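Local coordinates for protein tryptophan--tRNA ligase (PDB 3A04) that joins L-tryptophan to tRNA(Trp) at the expense of ATP, releasing AMP and diphosphate, as a class I aminoacyl-tRNA synthetase, at residues S80-K88 and M257-L268; A275-G286 and C334-L345. One frame throughout, in Å; residues are numbered along the deposited sequence.

Contact 1. Residues S80-K88 and M257-L268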
# COMPACT_ATOMS: atom_id res chain seq x y z
N SER A 80 9.90 11.93 14.25
CA SER A 80 10.61 13.04 13.73
C SER A 80 10.80 13.98 14.93
O SER A 80 9.79 14.27 15.62
CB SER A 80 9.67 13.78 12.77
OG SER A 80 10.42 14.79 12.12
N GLY A 81 12.02 14.50 15.15
CA GLY A 81 12.21 15.52 16.20
C GLY A 81 12.08 14.97 17.59
O GLY A 81 11.97 13.76 17.80
N LYS A 82 12.07 15.82 18.61
CA LYS A 82 12.18 15.27 19.95
C LYS A 82 10.82 15.16 20.60
O LYS A 82 9.88 15.92 20.25
CB LYS A 82 13.13 16.15 20.79
CG LYS A 82 14.59 16.20 20.21
CD LYS A 82 15.64 16.62 21.24
CE LYS A 82 15.67 18.11 21.39
NZ LYS A 82 17.04 18.62 21.91
N PHE A 83 10.72 14.24 21.58
CA PHE A 83 9.49 14.03 22.33
C PHE A 83 9.25 15.19 23.30
O PHE A 83 10.14 15.51 24.16
CB PHE A 83 9.67 12.71 23.09
CG PHE A 83 8.43 12.20 23.75
CD1 PHE A 83 8.05 12.67 24.99
CD2 PHE A 83 7.65 11.21 23.11
CE1 PHE A 83 6.92 12.14 25.65
CE2 PHE A 83 6.57 10.69 23.74
CZ PHE A 83 6.19 11.17 25.02
N HIS A 84 8.04 15.77 23.24
CA HIS A 84 7.74 16.98 23.98
C HIS A 84 6.46 16.82 24.80
O HIS A 84 5.85 15.73 24.82
CB HIS A 84 7.78 18.24 23.04
CG HIS A 84 6.83 18.17 21.87
ND1 HIS A 84 5.49 17.86 22.01
CD2 HIS A 84 7.04 18.36 20.53
CE1 HIS A 84 4.90 17.91 20.82
NE2 HIS A 84 5.81 18.24 19.92
N PHE A 85 6.04 17.88 25.51
CA PHE A 85 4.84 17.79 26.34
C PHE A 85 3.52 17.65 25.55
O PHE A 85 2.53 17.24 26.13
CB PHE A 85 4.78 19.03 27.29
CG PHE A 85 5.60 18.80 28.55
CD1 PHE A 85 6.99 18.85 28.52
CD2 PHE A 85 4.98 18.45 29.73
CE1 PHE A 85 7.73 18.57 29.75
CE2 PHE A 85 5.66 18.18 30.86
CZ PHE A 85 7.05 18.23 30.88
N GLY A 86 3.52 18.01 24.26
CA GLY A 86 2.35 17.68 23.37
C GLY A 86 2.23 16.15 23.31
O GLY A 86 1.17 15.59 23.49
N HIS A 87 3.34 15.47 23.09
CA HIS A 87 3.32 14.02 23.00
C HIS A 87 2.98 13.46 24.36
O HIS A 87 2.22 12.47 24.47
CB HIS A 87 4.68 13.45 22.51
CG HIS A 87 5.15 14.00 21.18
ND1 HIS A 87 6.32 14.73 21.04
CD2 HIS A 87 4.60 13.93 19.94
CE1 HIS A 87 6.49 15.05 19.76
NE2 HIS A 87 5.49 14.51 19.06
N LYS A 88 3.51 14.05 25.44
CA LYS A 88 3.22 13.49 26.74
C LYS A 88 1.73 13.44 27.05
O LYS A 88 1.28 12.51 27.76
CB LYS A 88 3.99 14.28 27.88
CG LYS A 88 3.51 13.99 29.32
CD LYS A 88 4.49 14.70 30.35
CE LYS A 88 4.05 14.50 31.83
NZ LYS A 88 2.65 14.88 31.95
N MET A 257 2.43 23.79 19.61
CA MET A 257 3.59 23.15 20.27
C MET A 257 4.32 22.30 19.24
O MET A 257 3.73 21.40 18.65
CB MET A 257 3.02 22.36 21.47
CG MET A 257 3.79 21.46 22.40
SD MET A 257 3.05 21.62 24.08
CE MET A 257 3.99 22.82 24.98
N SER A 258 5.61 22.59 18.98
CA SER A 258 6.38 21.93 17.91
C SER A 258 7.88 21.63 18.20
O SER A 258 8.61 22.49 18.67
CB SER A 258 6.25 22.80 16.62
OG SER A 258 7.29 22.48 15.68
N SER A 259 8.38 20.44 17.86
CA SER A 259 9.86 20.26 17.78
C SER A 259 10.59 21.27 16.84
O SER A 259 11.80 21.52 17.03
CB SER A 259 10.27 18.83 17.41
OG SER A 259 11.70 18.67 17.48
N SER A 260 9.86 21.85 15.86
CA SER A 260 10.44 22.81 14.93
C SER A 260 10.86 24.09 15.58
O SER A 260 11.88 24.64 15.17
CB SER A 260 9.40 23.24 13.93
OG SER A 260 9.38 24.65 13.98
N ARG A 261 10.04 24.58 16.55
CA ARG A 261 10.15 25.93 17.22
C ARG A 261 10.43 25.63 18.70
O ARG A 261 9.56 25.74 19.61
CB ARG A 261 8.89 26.74 17.00
CG ARG A 261 8.94 28.24 17.30
CD ARG A 261 7.79 28.99 16.58
NE ARG A 261 6.48 28.33 16.68
CZ ARG A 261 5.39 28.63 15.95
NH1 ARG A 261 5.40 29.62 15.05
NH2 ARG A 261 4.27 27.93 16.12
N PRO A 262 11.68 25.22 18.94
CA PRO A 262 12.13 24.47 20.05
C PRO A 262 11.98 25.24 21.35
O PRO A 262 11.78 24.63 22.38
CB PRO A 262 13.61 24.22 19.73
CG PRO A 262 13.80 24.62 18.37
CD PRO A 262 12.81 25.68 18.13
N ASP A 263 11.99 26.56 21.26
CA ASP A 263 11.82 27.41 22.42
C ASP A 263 10.48 27.41 23.07
O ASP A 263 10.40 27.70 24.26
CB ASP A 263 12.15 28.86 22.10
CG ASP A 263 13.34 29.30 22.84
OD1 ASP A 263 13.82 28.45 23.63
OD2 ASP A 263 13.81 30.46 22.61
N SER A 264 9.44 27.12 22.32
CA SER A 264 8.13 27.07 22.87
C SER A 264 7.61 25.68 23.19
O SER A 264 6.42 25.51 23.48
CB SER A 264 7.18 27.84 21.97
OG SER A 264 7.62 29.18 21.91
N THR A 265 8.54 24.72 23.18
CA THR A 265 8.27 23.37 23.64
C THR A 265 9.41 22.92 24.58
O THR A 265 10.56 22.88 24.16
CB THR A 265 8.16 22.36 22.40
OG1 THR A 265 9.33 22.51 21.59
CG2 THR A 265 7.04 22.82 21.46
N ILE A 266 9.05 22.49 25.77
CA ILE A 266 9.97 21.70 26.62
C ILE A 266 10.11 20.26 26.16
O ILE A 266 9.12 19.53 26.08
CB ILE A 266 9.48 21.60 28.06
CG1 ILE A 266 8.99 22.97 28.59
CG2 ILE A 266 10.51 20.75 28.93
CD1 ILE A 266 9.99 23.98 28.90
N PHE A 267 11.33 19.82 25.85
CA PHE A 267 11.52 18.43 25.51
C PHE A 267 11.75 17.63 26.76
O PHE A 267 12.38 18.10 27.77
CB PHE A 267 12.71 18.32 24.52
CG PHE A 267 12.44 19.06 23.24
CD1 PHE A 267 11.33 18.73 22.45
CD2 PHE A 267 13.26 20.10 22.83
CE1 PHE A 267 11.04 19.44 21.27
CE2 PHE A 267 13.00 20.82 21.62
CZ PHE A 267 11.89 20.50 20.86
N LEU A 268 11.26 16.40 26.78
CA LEU A 268 11.48 15.55 27.98
C LEU A 268 12.96 15.28 28.29
O LEU A 268 13.31 14.89 29.43
CB LEU A 268 10.67 14.27 27.91
CG LEU A 268 9.33 14.72 28.57
CD1 LEU A 268 8.50 15.55 27.62
CD2 LEU A 268 8.54 13.64 29.15
O HOH W 1 6.34 20.92 24.74
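F267 offers one face of its ring to K82, the two side chains crossing at about a right angle. From the root of F267, CB passes 3.8 Å from F83 O, and CG, anti to the carbonyl carbon (chi1 -61°), turns the ring in beneath the lysine. CD1 lies 3.6 Å from both K82 CB and H84 CB, while CD2 meets K82 CE at 3.4 Å; further out, CE1 faces K82 O and CE2 ends against K82 CE. K82 CB makes a CH-pi contact over this face, and the bend of the lysine at chi3 (-81°) brings CE back onto the ring. Over the centre of the opposite face stands T265 O. With an alanine at F267, the K82 chain would probably lose the surface it lies on, and a gap would open beside H84 CB. Two hydrogen bonds join the segments here: L268 N donates to F83 O at 3.0 Å, and K82 N to the hydroxyl S259 OG at 3.1 Å, nearly straight at 161°. G81 has a positive phi, and a CB there would run into that hydroxyl. The H84 imidazole is sandwiched, M257 CG over one face and H87 CE1 over the other. H84 N donates to H87 ND1 in the plane of that ring, while G86 N gives H84 ND1 a weak bond: a capping box at the start of helix 85-99. F85 turns its ring edge to I266 O. Here the HIGH and KMSKS regions, the paired signatures of class I synthetases, come together.

Contact 2. Residues A275-G286 and C334-L345; sequences ARNKLFRALTGG and CGECKQIAWEKL. With CD (cadmium ion), chain C; SF4 (iron/sulfur cluster), chain B.
T284 and C334 meet beside the iron-sulfur cluster, with T284 OG1 3.5 Å from C334 SG. That sulfur binds FE3 at 2.3 Å, and one helical turn on, C337 SG binds FE1 at 2.3 Å; C303 and C327 belong to the same pocket. T284 is held in shape by an ST turn, G286 N donating to its OG1, and its CG2 rests against both cluster sulfur S2 and K338 CE. K338 forms the next shell. It lays CB over one face of the F280 ring, and the chain, extended beyond CG, carries NZ to two carbonyls, F280 O at 2.7 Å and A282 O at 3.0 Å, the first approached from above its plane and the second within it. This grip ties K338 to the chain around F280 and A282. Across the other face of F280 lies R276 NH1. The R276 guanidinium takes Q339 side-on, NE and NH2 both bonding to OE1, NE at 3.2 Å in the amide plane and NH2 from above it. Its extended chain crosses the W342 indole: CD sits 3.4 Å from the centroid of the five-membered ring, directly over the face, with the guanidinium plane at 89° to the indole. Deeper in, L279 CD2 packs against W342 CB, A341 CB and L345 CD2. Beyond Q339, E343 and E346 bind a cadmium ion. Helices 275-280 and 334-345 pack as a roughly antiparallel pair, these segments' axes 10.0 Å apart at 146°, with L279, F280 and W342 as knobs in holes; the start of helix 334-364 supplies two cysteines of a [4Fe-4S] site.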
# COMPACT_ATOMS: atom_id res chain seq x y z
N ALA A 275 15.51 23.66 30.26
CA ALA A 275 14.05 23.72 30.46
C ALA A 275 13.64 24.92 31.27
O ALA A 275 12.58 25.57 31.02
CB ALA A 275 13.59 22.46 31.18
N ARG A 276 14.46 25.21 32.30
CA ARG A 276 14.09 26.34 33.17
C ARG A 276 14.06 27.59 32.36
O ARG A 276 13.16 28.38 32.48
CB ARG A 276 15.08 26.49 34.32
CG ARG A 276 14.70 27.57 35.32
CD ARG A 276 15.44 27.35 36.72
NE ARG A 276 14.95 28.35 37.71
CZ ARG A 276 15.34 29.64 37.70
NH1 ARG A 276 16.17 30.06 36.74
NH2 ARG A 276 14.91 30.49 38.66
N ASN A 277 15.05 27.79 31.52
CA ASN A 277 15.03 29.01 30.76
C ASN A 277 13.88 29.11 29.78
O ASN A 277 13.30 30.16 29.60
CB ASN A 277 16.35 29.15 29.99
CG ASN A 277 17.52 29.50 30.91
OD1 ASN A 277 17.33 29.97 32.03
ND2 ASN A 277 18.74 29.22 30.44
N LYS A 278 13.56 28.00 29.11
CA LYS A 278 12.38 28.01 28.26
C LYS A 278 11.15 28.33 29.07
O LYS A 278 10.27 29.10 28.62
CB LYS A 278 12.19 26.62 27.61
CG LYS A 278 13.26 26.27 26.64
CD LYS A 278 12.87 24.91 25.92
CE LYS A 278 13.82 24.63 24.75
NZ LYS A 278 13.58 23.18 24.34
N LEU A 279 11.02 27.71 30.24
CA LEU A 279 9.85 28.04 31.06
C LEU A 279 9.83 29.54 31.45
O LEU A 279 8.77 30.21 31.47
CB LEU A 279 9.83 27.20 32.36
CG LEU A 279 8.55 27.25 33.23
CD1 LEU A 279 7.33 26.81 32.42
CD2 LEU A 279 8.63 26.21 34.34
N PHE A 280 11.01 30.07 31.81
CA PHE A 280 11.02 31.47 32.25
C PHE A 280 10.79 32.50 31.14
O PHE A 280 10.35 33.63 31.38
CB PHE A 280 12.29 31.80 33.08
CG PHE A 280 12.08 31.58 34.56
CD1 PHE A 280 12.11 30.30 35.09
CD2 PHE A 280 11.81 32.63 35.41
CE1 PHE A 280 11.89 30.04 36.49
CE2 PHE A 280 11.59 32.41 36.82
CZ PHE A 280 11.65 31.10 37.34
N ARG A 281 11.00 32.06 29.92
CA ARG A 281 10.67 32.86 28.77
C ARG A 281 9.26 32.73 28.27
O ARG A 281 8.91 33.41 27.32
CB ARG A 281 11.64 32.50 27.63
CG ARG A 281 12.96 33.16 27.95
CD ARG A 281 14.07 32.58 27.13
NE ARG A 281 15.32 32.99 27.75
CZ ARG A 281 16.48 32.36 27.55
NH1 ARG A 281 16.53 31.30 26.74
NH2 ARG A 281 17.58 32.80 28.17
N ALA A 282 8.46 31.83 28.87
CA ALA A 282 7.06 31.61 28.40
C ALA A 282 6.20 32.88 28.45
O ALA A 282 6.28 33.67 29.41
CB ALA A 282 6.34 30.51 29.22
N LEU A 283 5.31 33.03 27.46
CA LEU A 283 4.25 34.05 27.55
C LEU A 283 3.23 33.79 28.68
O LEU A 283 2.75 32.64 28.90
CB LEU A 283 3.54 34.20 26.19
CG LEU A 283 4.51 34.47 25.03
CD1 LEU A 283 3.80 34.82 23.69
CD2 LEU A 283 5.53 35.54 25.36
N THR A 284 2.91 34.85 29.40
CA THR A 284 1.96 34.76 30.50
C THR A 284 0.78 35.70 30.26
O THR A 284 0.79 36.48 29.31
CB THR A 284 2.63 35.24 31.82
OG1 THR A 284 2.93 36.65 31.71
CG2 THR A 284 3.89 34.47 32.06
N GLY A 285 -0.23 35.60 31.10
CA GLY A 285 -1.24 36.66 31.21
C GLY A 285 -0.88 37.75 32.22
O GLY A 285 -1.75 38.26 32.88
N GLY A 286 0.41 38.05 32.38
CA GLY A 286 0.89 39.06 33.35
C GLY A 286 0.69 40.48 32.79
O GLY A 286 0.18 40.65 31.66
N CYS A 334 4.23 36.90 38.19
CA CYS A 334 4.66 35.89 37.23
C CYS A 334 6.02 35.28 37.53
O CYS A 334 6.26 34.10 37.26
CB CYS A 334 4.64 36.48 35.81
SG CYS A 334 2.93 36.84 35.25
N GLY A 335 6.94 36.08 38.07
CA GLY A 335 8.23 35.57 38.45
C GLY A 335 8.09 34.45 39.49
O GLY A 335 8.74 33.40 39.38
N GLU A 336 7.22 34.64 40.48
CA GLU A 336 7.13 33.60 41.51
C GLU A 336 6.31 32.41 41.01
O GLU A 336 6.57 31.27 41.37
CB GLU A 336 6.54 34.11 42.82
CG GLU A 336 5.34 34.98 42.69
CD GLU A 336 4.97 35.67 44.04
OE1 GLU A 336 4.75 34.91 45.07
OE2 GLU A 336 4.90 36.95 44.05
N CYS A 337 5.28 32.72 40.25
CA CYS A 337 4.48 31.71 39.60
C CYS A 337 5.30 30.77 38.69
O CYS A 337 5.11 29.56 38.74
CB CYS A 337 3.41 32.38 38.80
SG CYS A 337 2.03 31.29 38.43
N LYS A 338 6.22 31.36 37.90
CA LYS A 338 7.15 30.61 37.09
C LYS A 338 8.09 29.80 37.92
O LYS A 338 8.36 28.67 37.56
CB LYS A 338 7.99 31.53 36.19
CG LYS A 338 7.11 32.08 35.03
CD LYS A 338 7.86 33.13 34.18
CE LYS A 338 7.13 33.30 32.77
NZ LYS A 338 7.77 34.38 31.95
N GLN A 339 8.64 30.35 39.02
CA GLN A 339 9.55 29.49 39.78
C GLN A 339 8.75 28.33 40.44
O GLN A 339 9.26 27.23 40.51
CB GLN A 339 10.40 30.32 40.81
CG GLN A 339 11.20 29.48 41.79
CD GLN A 339 12.34 28.67 41.21
OE1 GLN A 339 12.76 28.82 40.02
NE2 GLN A 339 12.89 27.83 42.07
N ILE A 340 7.51 28.56 40.90
CA ILE A 340 6.69 27.47 41.44
C ILE A 340 6.49 26.32 40.38
O ILE A 340 6.65 25.11 40.65
CB ILE A 340 5.31 28.03 41.91
CG1 ILE A 340 5.39 28.78 43.29
CG2 ILE A 340 4.24 26.89 42.18
CD1 ILE A 340 4.00 29.70 43.53
N ALA A 341 6.15 26.72 39.18
CA ALA A 341 5.95 25.74 38.08
C ALA A 341 7.30 25.10 37.79
O ALA A 341 7.36 23.89 37.62
CB ALA A 341 5.46 26.48 36.89
N TRP A 342 8.40 25.90 37.85
CA TRP A 342 9.72 25.33 37.57
C TRP A 342 10.07 24.24 38.53
O TRP A 342 10.58 23.17 38.11
CB TRP A 342 10.86 26.40 37.44
CG TRP A 342 12.15 25.68 37.56
CD1 TRP A 342 13.00 25.69 38.66
CD2 TRP A 342 12.68 24.69 36.65
NE1 TRP A 342 14.05 24.82 38.44
CE2 TRP A 342 13.89 24.19 37.23
CE3 TRP A 342 12.28 24.21 35.38
CZ2 TRP A 342 14.70 23.22 36.59
CZ3 TRP A 342 13.10 23.24 34.72
CH2 TRP A 342 14.30 22.76 35.34
N GLU A 343 9.80 24.44 39.84
CA GLU A 343 10.14 23.39 40.79
C GLU A 343 9.40 22.09 40.57
O GLU A 343 9.93 20.97 40.82
CB GLU A 343 9.97 23.86 42.28
CG GLU A 343 10.95 25.02 42.62
CD GLU A 343 12.44 24.62 42.69
OE1 GLU A 343 12.90 23.67 42.11
OE2 GLU A 343 13.24 25.28 43.32
N LYS A 344 8.16 22.22 40.10
CA LYS A 344 7.42 21.00 39.78
C LYS A 344 8.09 20.31 38.54
O LYS A 344 8.27 19.07 38.49
CB LYS A 344 6.00 21.40 39.37
CG LYS A 344 5.15 22.12 40.39
CD LYS A 344 4.69 21.12 41.40
CE LYS A 344 3.71 21.79 42.39
NZ LYS A 344 3.66 20.96 43.64
N LEU A 345 8.43 21.11 37.56
CA LEU A 345 9.03 20.59 36.30
C LEU A 345 10.45 19.97 36.53
O LEU A 345 10.81 18.97 36.01
CB LEU A 345 9.13 21.73 35.28
CG LEU A 345 9.75 21.41 33.90
CD1 LEU A 345 8.96 20.20 33.22
CD2 LEU A 345 9.72 22.69 32.99
CD CD C . 15.10 23.96 42.03
FE1 SF4 B . 1.05 32.77 37.00
FE2 SF4 B . -1.06 34.49 36.60
FE3 SF4 B . 1.48 35.18 35.80
FE4 SF4 B . 0.22 33.10 34.55
S1 SF4 B . -0.46 35.39 34.61
S2 SF4 B . 2.38 33.13 35.22
S3 SF4 B . -1.00 32.18 36.17
S4 SF4 B . 0.72 34.91 37.98

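Contact 1 joins the two signature regions of the active site, whereas contact 2 lies outward of it on the same side of the chain, their centres about 17 Å apart. They adjoin at two points. K278, on the helix of contact 2, sends its NZ back to T265 O, 3.0 Å away in a probable hydrogen bond, and pairs with D270, which also accepts from F267 N. At the second point F85 CZ lies 3.6 Å from L345 CD1, on helix 334-364. The loop that follows the KMSKS residues is thus tied to helix 272-280, which leads on to T284-G286, lining the cluster pocket; the I266 side chain is about 13 Å from the iron-sulfur cluster.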